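Local atomic coordinates of putative 2,5-diketo-D-gluconic acid reductase B (PDB entry 3UP8), a protein that probably reduces methylglyoxal and related carbonyl compounds to alcohols with NADPH, as a member of the aldo/keto reductase family. Residues I34-G38 with N260-F264; H128-S132 with P289-P294. All coordinates share one frame; numbering follows the deposited sequence.

Contact 1: residues I34-G38 with N260-F264; sequences IPALG and NFAIF
Leu37 carries most of the apolar packing between residues 34-38 and 260-264, and its CD2 methyl does most of the touching. That methyl lies 4.1 Å from CD1 of Phe261, meeting the ring obliquely, and 3.9 Å from the Phe261 CA. On another flank it approaches the CD1 methyl of Ile263 at 4.3 Å. The leucine extends this far because its CG is anti to the backbone N (chi1 171°), which carries the branched end across to the last turn of helix 254-261.

The Phe264 ring makes the second apolar group. Its CZ corner points at residues 36 and 37: CB of Leu37 sits at the ring edge, near its plane, 4.2 Å from CZ, while CB of Ala36 comes in obliquely at 4.4 Å from the same atom. CG1 of Ile263 lies over one face of this ring, offset toward its rim.

The CD2 methyl of Leu37 also packs against the carbonyl O of Asn260, at 3.7 Å, a van der Waals contact. Beyond the helix end, Ala262 is the centre of an inverse gamma turn that redirects the chain and brings Ile263 and Phe264 back toward the strand. Val240 of helix 231-240 touches both Ala36 and Phe264, and Val247 of strand 245-249 touches Leu37.

The arrangement belongs to the (beta/alpha)8 barrel of aldo/keto reductases, in which the first barrel strand, 37-40, closes against the last, 245-249, with backbone hydrogen bonds of Ala36 and Gly38 to Val247, and the C-terminal end of helix 254-261, which follows the last strand, packs over this closure.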
loop_
_atom_site.group_PDB
_atom_site.type_symbol
_atom_site.label_atom_id
_atom_site.label_comp_id
_atom_site.label_asym_id
_atom_site.label_seq_id
_atom_site.Cartn_x
_atom_site.Cartn_y
_atom_site.Cartn_z
ATOM N N ILE A 34 3.006 1.876 -10.023
ATOM C CA ILE A 34 2.204 2.319 -8.920
ATOM C C ILE A 34 2.818 3.626 -8.426
ATOM O O ILE A 34 4.026 3.669 -8.169
ATOM C CB ILE A 34 2.220 1.255 -7.823
ATOM C CG1 ILE A 34 1.678 -0.076 -8.376
ATOM C CG2 ILE A 34 1.435 1.736 -6.580
ATOM C CD1 ILE A 34 1.720 -1.228 -7.386
ATOM N N PRO A 35 2.003 4.698 -8.314
ATOM C CA PRO A 35 2.551 5.954 -7.773
ATOM C C PRO A 35 3.160 5.740 -6.376
ATOM O O PRO A 35 2.534 5.116 -5.527
ATOM C CB PRO A 35 1.328 6.888 -7.716
ATOM C CG PRO A 35 0.364 6.325 -8.707
ATOM C CD PRO A 35 0.577 4.826 -8.672
ATOM N N ALA A 36 4.377 6.241 -6.160
ATOM C CA ALA A 36 5.147 5.954 -4.929
ATOM C C ALA A 36 4.444 6.340 -3.625
ATOM O O ALA A 36 4.687 5.725 -2.584
ATOM C CB ALA A 36 6.537 6.589 -4.995
ATOM N N LEU A 37 3.579 7.353 -3.676
ATOM C CA LEU A 37 2.827 7.744 -2.501
ATOM C C LEU A 37 1.343 7.590 -2.783
ATOM O O LEU A 37 0.833 8.090 -3.784
ATOM C CB LEU A 37 3.152 9.186 -2.080
ATOM C CG LEU A 37 2.286 9.830 -0.973
ATOM C CD1 LEU A 37 2.517 9.162 0.382
ATOM C CD2 LEU A 37 2.607 11.319 -0.897
ATOM N N GLY A 38 0.667 6.888 -1.887
ATOM C CA GLY A 38 -0.744 6.624 -2.017
ATOM C C GLY A 38 -1.498 7.099 -0.801
ATOM O O GLY A 38 -0.933 7.228 0.287
ATOM N N ASN A 260 2.489 15.319 4.481
ATOM C CA ASN A 260 2.813 13.988 3.954
ATOM C C ASN A 260 3.156 13.996 2.459
ATOM O O ASN A 260 4.009 13.230 2.001
ATOM C CB ASN A 260 1.669 13.009 4.236
ATOM C CG ASN A 260 1.601 12.582 5.698
ATOM O OD1 ASN A 260 2.112 13.264 6.588
ATOM N ND2 ASN A 260 0.967 11.441 5.948
ATOM N N PHE A 261 2.502 14.884 1.718
ATOM C CA PHE A 261 2.695 15.017 0.274
ATOM C C PHE A 261 4.053 15.627 -0.085
ATOM O O PHE A 261 4.622 15.322 -1.139
ATOM C CB PHE A 261 1.567 15.870 -0.302
ATOM C CG PHE A 261 1.467 15.830 -1.796
ATOM C CD1 PHE A 261 0.945 14.715 -2.443
ATOM C CD2 PHE A 261 1.870 16.924 -2.559
ATOM C CE1 PHE A 261 0.835 14.682 -3.838
ATOM C CE2 PHE A 261 1.766 16.902 -3.944
ATOM C CZ PHE A 261 1.243 15.773 -4.586
ATOM N N ALA A 262 4.566 16.478 0.806
ATOM C CA ALA A 262 5.822 17.198 0.579
ATOM C C ALA A 262 7.057 16.382 0.977
ATOM O O ALA A 262 7.851 16.809 1.825
ATOM C CB ALA A 262 5.795 18.526 1.320
ATOM N N ILE A 263 7.226 15.213 0.363
ATOM C CA ILE A 263 8.346 14.329 0.698
ATOM C C ILE A 263 9.254 14.081 -0.491
ATOM O O ILE A 263 10.170 13.260 -0.423
ATOM C CB ILE A 263 7.868 12.968 1.289
ATOM C CG1 ILE A 263 6.996 12.200 0.276
ATOM C CG2 ILE A 263 7.140 13.196 2.618
ATOM C CD1 ILE A 263 6.591 10.762 0.705
ATOM N N PHE A 264 9.003 14.780 -1.590
ATOM C CA PHE A 264 9.869 14.652 -2.758
ATOM C C PHE A 264 10.741 15.899 -2.921
ATOM O O PHE A 264 11.500 16.014 -3.884
ATOM C CB PHE A 264 9.054 14.306 -4.016
ATOM C CG PHE A 264 8.238 13.046 -3.868
ATOM C CD1 PHE A 264 8.838 11.797 -3.986
ATOM C CD2 PHE A 264 6.879 13.112 -3.565
ATOM C CE1 PHE A 264 8.099 10.623 -3.820
ATOM C CE2 PHE A 264 6.126 11.942 -3.398
ATOM C CZ PHE A 264 6.741 10.695 -3.525
#

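Contact 2: residues H128-S132 with P289-P294; sequences HWPGS and PQGLAP. With ACT (acetate ion), chain C.
The loop after strand 122-127 borders the active site of the aldo/keto reductase barrel, and the C-terminal segment 289-294 folds against its outer part. Trp129 makes the largest share of the contact: its CG is anti to the carbonyl carbon (chi1 -73°), which lays the indole against residues 289-294. Over one face of it, Pro289 CG stands 3.9 Å from the centroid of the six-membered ring and Leu292 CD1 4.2 Å from that of the five-membered ring, both CH-pi contacts. Next to the indole, CG of Pro130 meets CD of Pro294 at 3.7 Å.

One backbone hydrogen bond, Gly131 N to Leu292 O at 3.0 Å, joins the segments, the donor N 29° out of the carbonyl plane. Gly131 CA also makes a C-H...O contact of 3.2 Å to Gly291 O; a side chain at Gly131 would collide with that oxygen. With an alanine in place of Trp129, Pro289 and Leu292 would probably lose the aromatic face they rest on.

NE2 of His128, predicted to bind substrate, donates a hydrogen bond to acetate OXT at 2.7 Å. Tyr70 OH, the predicted proton donor, is also hydrogen-bonded to this ion, which probably comes from the crystallisation liquor but may mark where a substrate carbonyl is held.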
loop_
_atom_site.group_PDB
_atom_site.type_symbol
_atom_site.label_atom_id
_atom_site.label_comp_id
_atom_site.label_asym_id
_atom_site.label_seq_id
_atom_site.Cartn_x
_atom_site.Cartn_y
_atom_site.Cartn_z
ATOM N N HIS A 128 -5.942 -9.952 0.732
ATOM C CA HIS A 128 -5.671 -9.122 1.913
ATOM C C HIS A 128 -4.745 -9.789 2.934
ATOM O O HIS A 128 -3.854 -9.144 3.479
ATOM C CB HIS A 128 -6.996 -8.685 2.569
ATOM C CG HIS A 128 -6.896 -7.409 3.343
ATOM N ND1 HIS A 128 -7.976 -6.573 3.538
ATOM C CD2 HIS A 128 -5.845 -6.816 3.962
ATOM C CE1 HIS A 128 -7.598 -5.527 4.250
ATOM N NE2 HIS A 128 -6.310 -5.645 4.516
ATOM N N TRP A 129 -4.952 -11.085 3.169
ATOM C CA TRP A 129 -4.170 -11.853 4.123
ATOM C C TRP A 129 -3.952 -13.251 3.561
ATOM O O TRP A 129 -4.809 -13.748 2.836
ATOM C CB TRP A 129 -4.885 -11.941 5.479
ATOM C CG TRP A 129 -4.852 -10.645 6.232
ATOM C CD1 TRP A 129 -5.772 -9.650 6.177
ATOM C CD2 TRP A 129 -3.824 -10.198 7.122
ATOM N NE1 TRP A 129 -5.389 -8.603 6.984
ATOM C CE2 TRP A 129 -4.189 -8.915 7.567
ATOM C CE3 TRP A 129 -2.626 -10.762 7.586
ATOM C CZ2 TRP A 129 -3.405 -8.182 8.456
ATOM C CZ3 TRP A 129 -1.844 -10.028 8.478
ATOM C CH2 TRP A 129 -2.235 -8.746 8.886
ATOM N N PRO A 130 -2.816 -13.897 3.904
ATOM C CA PRO A 130 -2.517 -15.265 3.424
ATOM C C PRO A 130 -3.265 -16.391 4.143
ATOM O O PRO A 130 -3.536 -17.433 3.527
ATOM C CB PRO A 130 -1.016 -15.406 3.682
ATOM C CG PRO A 130 -0.776 -14.531 4.869
ATOM C CD PRO A 130 -1.680 -13.327 4.654
ATOM N N GLY A 131 -3.592 -16.179 5.421
ATOM C CA GLY A 131 -4.262 -17.190 6.252
ATOM C C GLY A 131 -5.694 -17.484 5.860
ATOM O O GLY A 131 -6.565 -16.612 5.923
ATOM N N SER A 132 -5.924 -18.727 5.442
ATOM C CA SER A 132 -7.210 -19.173 4.911
ATOM C C SER A 132 -7.171 -20.691 4.722
ATOM O O SER A 132 -6.111 -21.256 4.424
ATOM C CB SER A 132 -7.469 -18.520 3.549
ATOM O OG SER A 132 -8.684 -18.987 2.971
ATOM N N PRO A 289 -2.873 -10.456 13.260
ATOM C CA PRO A 289 -4.095 -11.185 13.641
ATOM C C PRO A 289 -3.956 -12.701 13.504
ATOM O O PRO A 289 -3.530 -13.215 12.465
ATOM C CB PRO A 289 -5.172 -10.617 12.710
ATOM C CG PRO A 289 -4.421 -10.078 11.548
ATOM C CD PRO A 289 -3.057 -9.656 12.038
ATOM N N GLN A 290 -4.282 -13.404 14.583
ATOM C CA GLN A 290 -4.190 -14.862 14.623
ATOM C C GLN A 290 -5.087 -15.482 13.551
ATOM O O GLN A 290 -6.240 -15.079 13.388
ATOM C CB GLN A 290 -4.566 -15.366 16.028
ATOM C CG GLN A 290 -4.659 -16.887 16.175
ATOM C CD GLN A 290 -3.368 -17.594 15.815
ATOM O OE1 GLN A 290 -3.391 -18.700 15.262
ATOM N NE2 GLN A 290 -2.227 -16.956 16.114
ATOM N N GLY A 291 -4.547 -16.442 12.805
ATOM C CA GLY A 291 -5.303 -17.100 11.741
ATOM C C GLY A 291 -5.094 -16.476 10.365
ATOM O O GLY A 291 -5.018 -17.185 9.359
ATOM N N LEU A 292 -4.987 -15.149 10.320
ATOM C CA LEU A 292 -4.834 -14.418 9.057
ATOM C C LEU A 292 -3.362 -14.187 8.750
ATOM O O LEU A 292 -2.930 -14.266 7.595
ATOM C CB LEU A 292 -5.528 -13.051 9.140
ATOM C CG LEU A 292 -7.013 -12.962 9.479
ATOM C CD1 LEU A 292 -7.513 -11.550 9.283
ATOM C CD2 LEU A 292 -7.824 -13.919 8.642
ATOM N N ALA A 293 -2.607 -13.854 9.792
ATOM C CA ALA A 293 -1.177 -13.597 9.658
ATOM C C ALA A 293 -0.449 -14.897 9.354
ATOM O O ALA A 293 -0.858 -15.955 9.834
ATOM C CB ALA A 293 -0.644 -12.974 10.944
ATOM N N PRO A 294 0.616 -14.837 8.551
ATOM C CA PRO A 294 1.415 -16.036 8.332
ATOM C C PRO A 294 2.484 -16.151 9.414
ATOM O O PRO A 294 2.620 -15.253 10.259
ATOM C CB PRO A 294 2.097 -15.736 7.015
ATOM C CG PRO A 294 2.361 -14.248 7.088
ATOM C CD PRO A 294 1.213 -13.659 7.883
HETATM C C ACT C . -4.552 -3.351 6.609
HETATM O O ACT C . -4.301 -2.488 5.739
HETATM O OXT ACT C . -5.661 -3.891 6.516
HETATM C CH3 ACT C . -3.598 -3.729 7.698
#

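From the N terminus the chain enters contact 1 at residues 34-38, where the first barrel strand begins, and reaches 128-132 of contact 2 in the loop after strand 122-127. It then runs through the remaining barrel strands to 260-264, which closes the loop of contact 1, and goes on past helix 270-277 to 289-294, which closes that of contact 2. The two loops therefore cross. Their centres lie 28 Å apart on opposite sides of the chain's centre, without touching. Contact 1 ties the end of helix 254-261 to the start of the barrel; contact 2 ties the C-terminal loop to the loop that holds the predicted substrate-binding His128.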